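Local atomic coordinates of devB protein (Vibrio cholerae O1 biovar eltor str. N16961, PDB entry 1Y89), a protein that probably hydrolyses 6-phosphogluconolactone to 6-phosphogluconate in the oxidative pentose phosphate pathway. Residues 2-7 with 202-207; 15-20 with 226-231; 100-105 with 113-118; 153-158 with 215-220. One frame throughout, in Å; residues are numbered along the deposited sequence.

Contact 1 (2-7 with 202-207)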
loop_
_atom_site.group_PDB
_atom_site.type_symbol
_atom_site.label_atom_id
_atom_site.label_comp_id
_atom_site.label_asym_id
_atom_site.label_seq_id
_atom_site.Cartn_x
_atom_site.Cartn_y
_atom_site.Cartn_z
ATOM N N ILE A 2 -4.834 5.844 -4.720
ATOM C CA ILE A 2 -3.529 6.349 -4.336
ATOM C C ILE A 2 -3.021 5.618 -3.085
ATOM O O ILE A 2 -3.770 5.429 -2.120
ATOM C CB ILE A 2 -3.513 7.901 -4.186
ATOM C CG1 ILE A 2 -2.114 8.400 -3.776
ATOM C CG2 ILE A 2 -4.529 8.376 -3.155
ATOM C CD1 ILE A 2 -1.810 9.828 -4.270
ATOM N N ASN A 3 -1.762 5.203 -3.141
ATOM C CA ASN A 3 -1.109 4.436 -2.080
ATOM C C ASN A 3 0.130 5.200 -1.612
ATOM O O ASN A 3 1.004 5.511 -2.409
ATOM C CB ASN A 3 -0.754 3.077 -2.690
ATOM C CG ASN A 3 -0.316 2.045 -1.690
ATOM O OD1 ASN A 3 -0.506 2.176 -0.475
ATOM N ND2 ASN A 3 0.250 0.957 -2.213
ATOM N N HIS A 4 0.179 5.589 -0.341
ATOM C CA HIS A 4 1.378 6.208 0.231
ATOM C C HIS A 4 2.005 5.217 1.199
ATOM O O HIS A 4 1.309 4.669 2.102
ATOM C CB HIS A 4 1.042 7.437 1.083
ATOM C CG HIS A 4 0.303 8.527 0.369
ATOM N ND1 HIS A 4 -0.982 8.375 -0.112
ATOM C CD2 HIS A 4 0.632 9.824 0.152
ATOM C CE1 HIS A 4 -1.394 9.517 -0.639
ATOM N NE2 HIS A 4 -0.435 10.413 -0.487
ATOM N N LYS A 5 3.304 5.004 1.051
ATOM C CA LYS A 5 4.020 4.097 1.934
ATOM C C LYS A 5 5.179 4.839 2.581
ATOM O O LYS A 5 5.958 5.485 1.887
ATOM C CB LYS A 5 4.543 2.901 1.152
ATOM C CG LYS A 5 3.479 2.136 0.388
ATOM C CD LYS A 5 4.062 0.834 -0.142
ATOM C CE LYS A 5 2.970 -0.095 -0.619
ATOM N NZ LYS A 5 3.277 -1.446 -0.093
ATOM N N ILE A 6 5.288 4.758 3.901
ATOM C CA ILE A 6 6.436 5.348 4.628
ATOM C C ILE A 6 7.183 4.203 5.312
ATOM O O ILE A 6 6.614 3.494 6.134
ATOM C CB ILE A 6 5.987 6.422 5.650
ATOM C CG1 ILE A 6 5.122 7.524 4.965
ATOM C CG2 ILE A 6 7.213 7.026 6.436
ATOM C CD1 ILE A 6 4.464 8.469 5.955
ATOM N N PHE A 7 8.431 4.016 4.908
ATOM C CA PHE A 7 9.306 2.938 5.367
ATOM C C PHE A 7 10.320 3.521 6.321
ATOM O O PHE A 7 10.687 4.696 6.203
ATOM C CB PHE A 7 10.080 2.328 4.189
ATOM C CG PHE A 7 9.210 1.602 3.172
ATOM C CD1 PHE A 7 8.612 2.290 2.119
ATOM C CD2 PHE A 7 9.002 0.219 3.282
ATOM C CE1 PHE A 7 7.823 1.602 1.176
ATOM C CE2 PHE A 7 8.204 -0.461 2.360
ATOM C CZ PHE A 7 7.632 0.222 1.315
ATOM N N GLN A 202 5.021 20.104 0.599
ATOM C CA GLN A 202 4.282 20.978 -0.326
ATOM C C GLN A 202 3.266 20.213 -1.155
ATOM O O GLN A 202 2.110 20.590 -1.197
ATOM C CB GLN A 202 5.233 21.766 -1.241
ATOM C CG GLN A 202 6.010 22.824 -0.485
ATOM C CD GLN A 202 7.158 23.442 -1.301
ATOM O OE1 GLN A 202 7.591 22.883 -2.316
ATOM N NE2 GLN A 202 7.676 24.602 -0.822
ATOM N N ILE A 203 3.695 19.131 -1.796
ATOM C CA ILE A 203 2.790 18.273 -2.567
ATOM C C ILE A 203 1.709 17.652 -1.660
ATOM O O ILE A 203 0.528 17.566 -2.035
ATOM C CB ILE A 203 3.601 17.177 -3.324
ATOM C CG1 ILE A 203 4.616 17.843 -4.277
ATOM C CG2 ILE A 203 2.661 16.134 -4.030
ATOM C CD1 ILE A 203 5.528 16.857 -4.960
ATOM N N HIS A 204 2.110 17.216 -0.472
ATOM C CA HIS A 204 1.159 16.614 0.469
ATOM C C HIS A 204 -0.001 17.514 0.890
ATOM O O HIS A 204 -1.119 17.037 1.101
ATOM C CB HIS A 204 1.879 16.095 1.707
ATOM C CG HIS A 204 1.089 15.073 2.453
ATOM N ND1 HIS A 204 0.899 13.793 1.971
ATOM C CD2 HIS A 204 0.433 15.136 3.631
ATOM C CE1 HIS A 204 0.144 13.119 2.819
ATOM N NE2 HIS A 204 -0.143 13.905 3.838
ATOM N N THR A 205 0.254 18.813 0.979
ATOM C CA THR A 205 -0.668 19.736 1.659
ATOM C C THR A 205 -1.353 20.733 0.734
ATOM O O THR A 205 -2.238 21.470 1.153
ATOM C CB THR A 205 0.072 20.522 2.780
ATOM O OG1 THR A 205 1.167 21.246 2.206
ATOM C CG2 THR A 205 0.608 19.568 3.844
ATOM N N THR A 206 -0.934 20.761 -0.526
ATOM C CA THR A 206 -1.429 21.756 -1.482
ATOM C C THR A 206 -2.117 21.107 -2.681
ATOM O O THR A 206 -1.566 20.185 -3.270
ATOM C CB THR A 206 -0.276 22.594 -2.018
ATOM O OG1 THR A 206 0.587 22.959 -0.929
ATOM C CG2 THR A 206 -0.805 23.838 -2.783
ATOM N N PRO A 207 -3.314 21.589 -3.047
ATOM C CA PRO A 207 -3.956 21.056 -4.251
ATOM C C PRO A 207 -3.035 21.156 -5.473
ATOM O O PRO A 207 -2.339 22.175 -5.658
ATOM C CB PRO A 207 -5.196 21.949 -4.415
ATOM C CG PRO A 207 -5.507 22.385 -3.001
ATOM C CD PRO A 207 -4.156 22.603 -2.369
#
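Gln-202 O takes one firm hydrogen bond and two weak ones, closing the last turn of the helix from which His-204 reaches across to His-4. Thr-206 OG1 donates to Gln-202 O at 2.8 Å, and the backbone N atoms of Thr-205 and Thr-206 add the weak bonds to it. Thr-206 is the first residue to leave helical angles, and its short hydroxyl suits the place because it can fold back onto a carbonyl there. The contact itself is slight, a single pair of imidazoles. His-4 CD2 comes to 4.3 Å from His-204 CE1, near the plane of the His-204 ring and at its edge. The ring planes stand almost perpendicular, at 88°, and their centroids are 5.8 Å apart, so the pair meets obliquely. In His-204 the ring is swung to the side of CA roughly opposite the backbone N (chi1 -160°), which brings its end nearer the strand than its CB alone would suggest. Histidine serves well at such a boundary, since its carbon edges can pack while its nitrogens bind. His-204 NE2 is hydrogen-bonded to His-204 NE2 of the second subunit, which requires a proton on one of the two, and ND1 is bonded to a nonaethylene glycol probably from the crystallisation liquor. His-4, on its side, meets the ring of Trp-227 in the adjacent strand. Strand 2-7 pairs antiparallel with a strand of the second subunit, so the arrangement is that of a sheet edge continued across a dimer interface, with helix 197-205 lying beside the join.

Contact 2 (15-20 with 226-231). With PE5 (3,6,9,12,15,18,21,24-octaoxahexacosan-1-ol), chain F.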
loop_
_atom_site.group_PDB
_atom_site.type_symbol
_atom_site.label_atom_id
_atom_site.label_comp_id
_atom_site.label_asym_id
_atom_site.label_seq_id
_atom_site.Cartn_x
_atom_site.Cartn_y
_atom_site.Cartn_z
ATOM N N LYS A 15 13.834 -3.067 -0.753
ATOM C CA LYS A 15 13.398 -4.446 -0.499
ATOM C C LYS A 15 11.963 -4.651 -0.981
ATOM O O LYS A 15 11.667 -5.639 -1.637
ATOM C CB LYS A 15 13.507 -4.752 1.003
ATOM C CG LYS A 15 12.996 -6.162 1.451
ATOM C CD LYS A 15 13.883 -7.239 0.816
ATOM C CE LYS A 15 13.717 -8.676 1.414
ATOM N NZ LYS A 15 12.308 -9.034 1.805
ATOM N N SER A 16 11.067 -3.719 -0.644
ATOM C CA SER A 16 9.673 -3.825 -1.073
ATOM C C SER A 16 9.599 -3.844 -2.604
ATOM O O SER A 16 8.892 -4.675 -3.200
ATOM C CB SER A 16 8.862 -2.650 -0.513
ATOM O OG SER A 16 7.524 -2.774 -0.921
ATOM N N LEU A 17 10.375 -2.972 -3.251
ATOM C CA LEU A 17 10.371 -2.918 -4.707
ATOM C C LEU A 17 10.918 -4.211 -5.351
ATOM O O LEU A 17 10.380 -4.686 -6.362
ATOM C CB LEU A 17 11.184 -1.713 -5.173
ATOM C CG LEU A 17 10.654 -0.339 -4.739
ATOM C CD1 LEU A 17 11.709 0.760 -5.029
ATOM C CD2 LEU A 17 9.303 0.014 -5.438
ATOM N N ALA A 18 11.985 -4.754 -4.769
ATOM C CA ALA A 18 12.624 -5.953 -5.311
ATOM C C ALA A 18 11.674 -7.145 -5.124
ATOM O O ALA A 18 11.580 -8.029 -5.993
ATOM C CB ALA A 18 13.944 -6.216 -4.568
ATOM N N ASP A 19 10.971 -7.176 -3.988
ATOM C CA ASP A 19 9.994 -8.275 -3.792
ATOM C C ASP A 19 8.906 -8.214 -4.852
ATOM O O ASP A 19 8.490 -9.259 -5.367
ATOM C CB ASP A 19 9.396 -8.288 -2.395
ATOM C CG ASP A 19 10.424 -8.689 -1.326
ATOM O OD1 ASP A 19 11.450 -9.324 -1.674
ATOM O OD2 ASP A 19 10.185 -8.376 -0.154
ATOM N N ASP A 20 8.470 -7.007 -5.198
ATOM C CA ASP A 20 7.443 -6.853 -6.242
ATOM C C ASP A 20 8.014 -7.280 -7.599
ATOM O O ASP A 20 7.340 -7.965 -8.359
ATOM C CB ASP A 20 6.968 -5.392 -6.314
ATOM C CG ASP A 20 5.933 -5.057 -5.262
ATOM O OD1 ASP A 20 5.572 -5.940 -4.462
ATOM O OD2 ASP A 20 5.478 -3.902 -5.219
ATOM N N GLU A 226 1.482 5.702 -6.533
ATOM C CA GLU A 226 2.089 5.468 -5.230
ATOM C C GLU A 226 3.154 6.479 -4.920
ATOM O O GLU A 226 3.890 6.936 -5.820
ATOM C CB GLU A 226 2.734 4.079 -5.189
ATOM C CG GLU A 226 1.763 3.004 -5.549
ATOM C CD GLU A 226 2.360 1.629 -5.521
ATOM O OE1 GLU A 226 3.441 1.407 -6.123
ATOM O OE2 GLU A 226 1.721 0.771 -4.891
ATOM N N TRP A 227 3.289 6.757 -3.631
ATOM C CA TRP A 227 4.389 7.527 -3.103
ATOM C C TRP A 227 5.129 6.650 -2.093
ATOM O O TRP A 227 4.538 6.215 -1.089
ATOM C CB TRP A 227 3.856 8.803 -2.417
ATOM C CG TRP A 227 3.254 9.750 -3.434
ATOM C CD1 TRP A 227 2.023 9.685 -3.992
ATOM C CD2 TRP A 227 3.925 10.837 -4.055
ATOM N NE1 TRP A 227 1.867 10.704 -4.920
ATOM C CE2 TRP A 227 3.026 11.426 -4.964
ATOM C CE3 TRP A 227 5.199 11.391 -3.905
ATOM C CZ2 TRP A 227 3.361 12.543 -5.735
ATOM C CZ3 TRP A 227 5.532 12.515 -4.679
ATOM C CH2 TRP A 227 4.620 13.061 -5.581
ATOM N N TYR A 228 6.396 6.360 -2.369
ATOM C CA TYR A 228 7.234 5.548 -1.464
ATOM C C TYR A 228 8.189 6.520 -0.773
ATOM O O TYR A 228 9.017 7.137 -1.449
ATOM C CB TYR A 228 8.087 4.550 -2.273
ATOM C CG TYR A 228 7.368 3.266 -2.665
ATOM C CD1 TYR A 228 6.213 3.299 -3.430
ATOM C CD2 TYR A 228 7.854 2.027 -2.277
ATOM C CE1 TYR A 228 5.549 2.126 -3.760
ATOM C CE2 TYR A 228 7.208 0.851 -2.601
ATOM C CZ TYR A 228 6.044 0.910 -3.338
ATOM O OH TYR A 228 5.364 -0.246 -3.630
ATOM N N LEU A 229 8.073 6.681 0.544
ATOM C CA LEU A 229 8.963 7.600 1.245
ATOM C C LEU A 229 9.712 6.839 2.324
ATOM O O LEU A 229 9.240 5.799 2.796
ATOM C CB LEU A 229 8.156 8.708 1.952
ATOM C CG LEU A 229 7.107 9.532 1.184
ATOM C CD1 LEU A 229 6.604 10.638 2.093
ATOM C CD2 LEU A 229 7.563 10.106 -0.116
ATOM N N ASP A 230 10.854 7.380 2.741
ATOM C CA ASP A 230 11.434 6.952 3.993
ATOM C C ASP A 230 11.100 7.979 5.059
ATOM O O ASP A 230 10.513 9.032 4.748
ATOM C CB ASP A 230 12.950 6.674 3.871
ATOM C CG ASP A 230 13.766 7.898 3.462
ATOM O OD1 ASP A 230 13.206 8.959 3.109
ATOM O OD2 ASP A 230 15.009 7.784 3.487
ATOM N N SER A 231 11.423 7.658 6.317
ATOM C CA SER A 231 11.123 8.523 7.434
ATOM C C SER A 231 11.685 9.907 7.191
ATOM O O SER A 231 10.999 10.904 7.448
ATOM C CB SER A 231 11.718 7.942 8.735
ATOM O OG SER A 231 10.953 6.806 9.082
HETATM O O1 PE5 F . 1.234 -11.322 -8.466
HETATM C C1 PE5 F . 1.463 -10.064 -9.117
HETATM C C2 PE5 F . 2.826 -9.506 -8.727
HETATM O O2 PE5 F . 2.752 -8.096 -8.522
HETATM C C3 PE5 F . 3.429 -7.623 -7.368
HETATM C C4 PE5 F . 3.035 -6.177 -7.188
HETATM O O3 PE5 F . 1.938 -6.073 -6.289
HETATM O O HOH W 1 6.772 -2.299 -3.522
#
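Ser-16 is the first residue of helix segment 15-20 to meet Tyr-228. Its OG lies 4.0 Å from Tyr-228 CE2, at the ring edge near the plane. Held anti to its own nitrogen, Ser-16 OG also bonds water 1 at 2.7 Å. Leu-17 follows with an apolar touch: CD2 sits 3.6 Å from Tyr-228 CE2 in an off-centre CH-pi contact, 30° off the ring normal, as the two side chains lie alongside each other, pointing opposite ways. A branched leucine suits this place, where one methyl can lie against the aromatic. Asp-19 is bound back along the helix, its OD2 taking Lys-15 NZ on the syn lone pair. One residue on, Asp-20 reaches toward Tyr-228 from the helix side, its carboxylate turned 81° from the ring. Asp-20 OD2 is 4.0 Å from Tyr-228 OH, and water 1 bridges them, donating to Asp-20 OD2 at 2.7 Å and bonding Tyr-228 OH at an unusually short distance. The tyrosine thus offers a ring for packing and a hydroxyl for the polar cluster. Arg-186 forms salt bridges with both Asp-20 and Glu-226, which probably offsets the repulsion between these acids. A polyether carbon, PE5 C4, lies 3.7 Å from Asp-20 CG. The axes of helix segment 15-20 and strand segment 226-230 approach to 11.5 Å at 139°, the layering of a Rossmann-like alpha/beta fold in which helix 10-25 joins parallel strands 2-7 and 31-35.

Contact 3 (100-105 with 113-118)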
loop_
_atom_site.group_PDB
_atom_site.type_symbol
_atom_site.label_atom_id
_atom_site.label_comp_id
_atom_site.label_asym_id
_atom_site.label_seq_id
_atom_site.Cartn_x
_atom_site.Cartn_y
_atom_site.Cartn_z
ATOM N N HIS A 100 15.172 -2.402 -23.328
ATOM C CA HIS A 100 14.789 -1.556 -24.452
ATOM C C HIS A 100 15.336 -0.159 -24.179
ATOM O O HIS A 100 14.591 0.758 -23.789
ATOM C CB HIS A 100 13.261 -1.514 -24.564
ATOM C CG HIS A 100 12.618 -2.870 -24.675
ATOM N ND1 HIS A 100 12.258 -3.423 -25.882
ATOM C CD2 HIS A 100 12.250 -3.766 -23.728
ATOM C CE1 HIS A 100 11.723 -4.619 -25.682
ATOM N NE2 HIS A 100 11.671 -4.835 -24.376
ATOM N N ARG A 101 16.642 0.025 -24.330
ATOM C CA ARG A 101 17.156 1.331 -23.933
ATOM C C ARG A 101 16.787 2.426 -24.910
ATOM O O ARG A 101 16.521 2.171 -26.101
ATOM C CB ARG A 101 18.648 1.312 -23.653
ATOM C CG ARG A 101 19.510 1.206 -24.874
ATOM C CD ARG A 101 20.977 1.422 -24.544
ATOM N NE ARG A 101 21.726 1.243 -25.778
ATOM C CZ ARG A 101 22.214 2.218 -26.523
ATOM N NH1 ARG A 101 22.101 3.479 -26.144
ATOM N NH2 ARG A 101 22.859 1.916 -27.634
ATOM N N ILE A 102 16.785 3.652 -24.407
ATOM C CA ILE A 102 16.689 4.798 -25.299
ATOM C C ILE A 102 18.090 5.024 -25.869
ATOM O O ILE A 102 19.080 5.027 -25.107
ATOM C CB ILE A 102 16.166 6.039 -24.526
ATOM C CG1 ILE A 102 14.703 5.787 -24.078
ATOM C CG2 ILE A 102 16.284 7.337 -25.385
ATOM C CD1 ILE A 102 14.129 6.810 -23.101
ATOM N N LEU A 103 18.180 5.233 -27.175
ATOM C CA LEU A 103 19.476 5.419 -27.830
ATOM C C LEU A 103 19.955 6.876 -27.653
ATOM O O LEU A 103 19.754 7.741 -28.533
ATOM C CB LEU A 103 19.382 5.035 -29.320
ATOM C CG LEU A 103 18.783 3.647 -29.582
ATOM C CD1 LEU A 103 18.780 3.356 -31.128
ATOM C CD2 LEU A 103 19.536 2.528 -28.842
ATOM N N GLY A 104 20.602 7.137 -26.526
ATOM C CA GLY A 104 21.019 8.487 -26.179
ATOM C C GLY A 104 22.117 9.045 -27.084
ATOM O O GLY A 104 22.347 10.248 -27.110
ATOM N N GLU A 105 22.807 8.179 -27.809
ATOM C CA GLU A 105 23.881 8.621 -28.694
ATOM C C GLU A 105 23.348 9.124 -30.033
ATOM O O GLU A 105 24.107 9.636 -30.838
ATOM C CB GLU A 105 24.920 7.501 -28.923
ATOM C CG GLU A 105 24.420 6.256 -29.716
ATOM C CD GLU A 105 23.680 5.219 -28.857
ATOM O OE1 GLU A 105 23.015 5.582 -27.838
ATOM O OE2 GLU A 105 23.739 4.028 -29.224
ATOM N N GLU A 113 10.939 9.524 -31.638
ATOM C CA GLU A 113 9.969 8.836 -32.503
ATOM C C GLU A 113 10.185 7.320 -32.551
ATOM O O GLU A 113 9.218 6.568 -32.504
ATOM C CB GLU A 113 9.971 9.419 -33.919
ATOM C CG GLU A 113 9.593 10.893 -33.904
ATOM C CD GLU A 113 9.746 11.594 -35.245
ATOM O OE1 GLU A 113 9.918 10.923 -36.296
ATOM O OE2 GLU A 113 9.674 12.836 -35.231
ATOM N N ARG A 114 11.437 6.875 -32.695
ATOM C CA ARG A 114 11.754 5.421 -32.626
ATOM C C ARG A 114 11.285 4.792 -31.308
ATOM O O ARG A 114 10.650 3.729 -31.274
ATOM C CB ARG A 114 13.259 5.183 -32.790
ATOM C CG ARG A 114 13.628 3.709 -33.067
ATOM C CD ARG A 114 15.010 3.315 -32.494
ATOM N NE ARG A 114 15.110 3.586 -31.054
ATOM C CZ ARG A 114 14.574 2.806 -30.109
ATOM N NH1 ARG A 114 13.925 1.671 -30.447
ATOM N NH2 ARG A 114 14.690 3.151 -28.829
ATOM N N PHE A 115 11.627 5.446 -30.206
ATOM C CA PHE A 115 11.236 5.002 -28.864
ATOM C C PHE A 115 9.708 4.876 -28.775
ATOM O O PHE A 115 9.193 3.844 -28.343
ATOM C CB PHE A 115 11.852 6.006 -27.837
ATOM C CG PHE A 115 11.306 5.918 -26.426
ATOM C CD1 PHE A 115 11.242 4.704 -25.739
ATOM C CD2 PHE A 115 10.977 7.086 -25.741
ATOM C CE1 PHE A 115 10.782 4.672 -24.402
ATOM C CE2 PHE A 115 10.504 7.048 -24.412
ATOM C CZ PHE A 115 10.416 5.839 -23.754
ATOM N N ALA A 116 8.988 5.902 -29.248
ATOM C CA ALA A 116 7.533 5.883 -29.233
ATOM C C ALA A 116 6.964 4.677 -30.008
ATOM O O ALA A 116 6.047 3.992 -29.532
ATOM C CB ALA A 116 6.969 7.202 -29.818
ATOM N N GLN A 117 7.500 4.439 -31.208
ATOM C CA GLN A 117 6.973 3.380 -32.082
ATOM C C GLN A 117 7.293 2.033 -31.436
ATOM O O GLN A 117 6.474 1.126 -31.490
ATOM C CB GLN A 117 7.616 3.423 -33.473
ATOM C CG GLN A 117 7.376 4.698 -34.267
ATOM C CD GLN A 117 5.886 4.987 -34.535
ATOM O OE1 GLN A 117 5.170 5.573 -33.686
ATOM N NE2 GLN A 117 5.431 4.626 -35.730
ATOM N N ALA A 118 8.485 1.923 -30.820
ATOM C CA ALA A 118 8.916 0.684 -30.153
ATOM C C ALA A 118 7.952 0.313 -28.995
ATOM O O ALA A 118 7.524 -0.862 -28.869
ATOM C CB ALA A 118 10.376 0.807 -29.631
HETATM O O HOH W 2 13.439 1.987 -26.589
#
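Ile-102 and Phe-115 mark the closest backbone approach, with their CA atoms 6.5 Å apart. Segment 100-105 is an irregular loop with an inverse gamma turn centred on Leu-103, while 113-118 is regular helix, and no direct hydrogen bond joins them. The side chain of Ile-102 crosses over one face of the Phe-115 ring: CD1 stands 3.9 Å from the centroid, only 14° off the normal, a true CH-pi contact. With CG anti to the backbone N (chi1 166°), the phenyl group turns that face to the isoleucine, whose long, flat-lying ethyl arm suits it. Leu-103 works between two guanidinium groups. Its CD1 lies 3.7 Å from Arg-114 NE, and its CD2 rests over the centre of the Arg-101 guanidinium, which in turn holds Glu-105 end-on through NH1 and NH2 in two nearly straight bonds. Arg-114, bent at chi2 and chi3, brings NH2 close to Arg-101 O, but the angle is poor; instead water 2, in the guanidinium plane, accepts from NH2 at 2.8 Å and donates to Arg-101 O at 3.1 Å. Glu-111 completes the link, with a salt bridge to Arg-114 NE and a hydrogen bond from Leu-103 N. Ile-102 and Phe-115 both also touch Val-174 of strand 172-176. The result is a loop folded back on the helix it leads into, packed over the antiparallel end of the mixed sheet.

Contact 4 (153-158 with 215-220)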
loop_
_atom_site.group_PDB
_atom_site.type_symbol
_atom_site.label_atom_id
_atom_site.label_comp_id
_atom_site.label_asym_id
_atom_site.label_seq_id
_atom_site.Cartn_x
_atom_site.Cartn_y
_atom_site.Cartn_z
ATOM N N THR A 153 6.392 21.451 -19.475
ATOM C CA THR A 153 5.657 20.227 -19.746
ATOM C C THR A 153 4.292 20.526 -20.403
ATOM O O THR A 153 3.502 21.332 -19.890
ATOM C CB THR A 153 5.424 19.442 -18.442
ATOM O OG1 THR A 153 6.699 19.078 -17.887
ATOM C CG2 THR A 153 4.584 18.171 -18.693
ATOM N N ASP A 154 4.027 19.853 -21.513
ATOM C CA ASP A 154 2.734 19.948 -22.188
ATOM C C ASP A 154 1.930 18.725 -21.762
ATOM O O ASP A 154 2.166 17.613 -22.260
ATOM C CB ASP A 154 2.909 19.987 -23.706
ATOM C CG ASP A 154 1.570 19.996 -24.452
ATOM O OD1 ASP A 154 0.499 20.059 -23.803
ATOM O OD2 ASP A 154 1.590 19.923 -25.685
ATOM N N TYR A 155 1.014 18.942 -20.815
ATOM C CA TYR A 155 0.218 17.870 -20.237
ATOM C C TYR A 155 -0.810 17.361 -21.219
ATOM O O TYR A 155 -1.437 16.344 -20.959
ATOM C CB TYR A 155 -0.481 18.308 -18.927
ATOM C CG TYR A 155 0.497 18.640 -17.848
ATOM C CD1 TYR A 155 1.069 17.626 -17.040
ATOM C CD2 TYR A 155 0.890 19.942 -17.648
ATOM C CE1 TYR A 155 2.002 17.941 -16.045
ATOM C CE2 TYR A 155 1.824 20.271 -16.645
ATOM C CZ TYR A 155 2.376 19.269 -15.862
ATOM O OH TYR A 155 3.301 19.642 -14.907
ATOM N N ALA A 156 -0.996 18.058 -22.333
ATOM C CA ALA A 156 -1.942 17.610 -23.343
ATOM C C ALA A 156 -1.252 16.988 -24.551
ATOM O O ALA A 156 -1.895 16.762 -25.573
ATOM C CB ALA A 156 -2.854 18.766 -23.771
ATOM N N ASP A 157 0.047 16.713 -24.446
ATOM C CA ASP A 157 0.816 16.208 -25.604
ATOM C C ASP A 157 0.257 14.828 -25.962
ATOM O O ASP A 157 0.168 13.939 -25.095
ATOM C CB ASP A 157 2.301 16.121 -25.254
ATOM C CG ASP A 157 3.193 15.801 -26.448
ATOM O OD1 ASP A 157 2.718 15.322 -27.516
ATOM O OD2 ASP A 157 4.413 16.016 -26.306
ATOM N N ALA A 158 -0.145 14.666 -27.216
ATOM C CA ALA A 158 -0.722 13.395 -27.675
ATOM C C ALA A 158 0.350 12.351 -28.076
ATOM O O ALA A 158 0.040 11.150 -28.259
ATOM C CB ALA A 158 -1.716 13.632 -28.821
ATOM N N ALA A 215 5.215 16.186 -10.856
ATOM C CA ALA A 215 4.952 15.027 -9.979
ATOM C C ALA A 215 3.689 15.193 -9.123
ATOM O O ALA A 215 3.061 14.184 -8.777
ATOM C CB ALA A 215 6.162 14.716 -9.073
ATOM N N ALA A 216 3.325 16.436 -8.767
ATOM C CA ALA A 216 2.014 16.691 -8.113
ATOM C C ALA A 216 0.803 16.494 -9.053
ATOM O O ALA A 216 -0.302 16.153 -8.598
ATOM C CB ALA A 216 1.966 18.095 -7.524
ATOM N N LYS A 217 1.008 16.725 -10.344
ATOM C CA LYS A 217 -0.067 16.732 -11.351
ATOM C C LYS A 217 -0.311 15.414 -12.077
ATOM O O LYS A 217 -1.383 15.199 -12.659
ATOM C CB LYS A 217 0.231 17.803 -12.416
ATOM C CG LYS A 217 0.215 19.217 -11.884
ATOM C CD LYS A 217 0.418 20.200 -13.031
ATOM C CE LYS A 217 0.815 21.576 -12.514
ATOM N NZ LYS A 217 -0.339 22.226 -11.822
ATOM N N ILE A 218 0.689 14.542 -12.092
ATOM C CA ILE A 218 0.622 13.353 -12.936
ATOM C C ILE A 218 0.239 12.155 -12.091
ATOM O O ILE A 218 0.945 11.808 -11.132
ATOM C CB ILE A 218 1.976 13.143 -13.710
ATOM C CG1 ILE A 218 2.120 14.233 -14.794
ATOM C CG2 ILE A 218 2.007 11.757 -14.377
ATOM C CD1 ILE A 218 3.549 14.336 -15.388
ATOM N N HIS A 219 -0.890 11.533 -12.402
ATOM C CA HIS A 219 -1.254 10.287 -11.700
ATOM C C HIS A 219 -1.806 9.286 -12.707
ATOM O O HIS A 219 -2.302 9.665 -13.795
ATOM C CB HIS A 219 -2.288 10.551 -10.572
ATOM C CG HIS A 219 -3.479 11.327 -11.025
ATOM N ND1 HIS A 219 -3.546 12.705 -10.942
ATOM C CD2 HIS A 219 -4.652 10.923 -11.578
ATOM C CE1 HIS A 219 -4.705 13.112 -11.441
ATOM N NE2 HIS A 219 -5.392 12.052 -11.837
ATOM N N SER A 220 -1.745 8.010 -12.358
ATOM C CA SER A 220 -2.430 7.015 -13.170
ATOM C C SER A 220 -3.924 7.343 -13.208
ATOM O O SER A 220 -4.582 7.470 -12.139
ATOM C CB SER A 220 -2.238 5.631 -12.578
ATOM O OG SER A 220 -2.980 4.689 -13.321
#
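Loop-to-helix packing through one aromatic ring joins Tyr-155, in the long connection before strand 161-165, to Lys-217 and Ile-218 at the end of helix 214-217. Ile-218 meets the ring at its edge and in its plane, CG1 lying 3.9 Å from Tyr-155 CE1. Lys-217 runs nearly perpendicular to the tyrosine: its methylene CD is 3.5 Å from Tyr-155 OH, approaching the ring obliquely, while the bend at chi4 (-70°) turns NZ to the carbonyls of Leu-211 and Ala-208. Lysine suits the spot because its aliphatic stem can pack while its charged end is satisfied by the neighbouring loop; the broad tyrosine ring can take that stem and the branched isoleucine at once. One face of the ring is covered by Thr-153 CG2, centred 3.6 Å above the plane. The loop is held in shape by a type I turn from Asp-154 to Asp-157, closed by Asp-157 N to Asp-154 O at 3.2 Å. An Asx turn reinforces it, with Ala-156 N bonded to Asp-154 OD1 at 2.9 Å. With no hydrogen bond or salt bridge across the contact, association rests on shape and dispersion, and each segment's directional bonds stay within it or go to neighbouring parts of the fold.

Overall arrangement
Contacts 1 and 2 share the sheet edge: strands 2-7 and 224-230 are neighbours, joined by a probable hydrogen bond from Lys-5 N to Trp-227 O (2.8 Å), and the contact centres lie about 14 Å apart. Contact 4 adjoins both, through Ile-203 CG2 with Ala-216 CB at 4.1 Å and Trp-227 CZ2 with Ala-215 O at 3.5 Å. Contact 3 stands apart, its centre about 32 Å from that of contact 1, beside the antiparallel strands. Along the sequence, contact 2 encloses contacts 3 and 4, while contact 1 encloses contact 3 and interleaves with contacts 2 and 4. The N-terminal strand thus forms the edge that pairs with the second subunit, and contact 3 lies at the opposite flank.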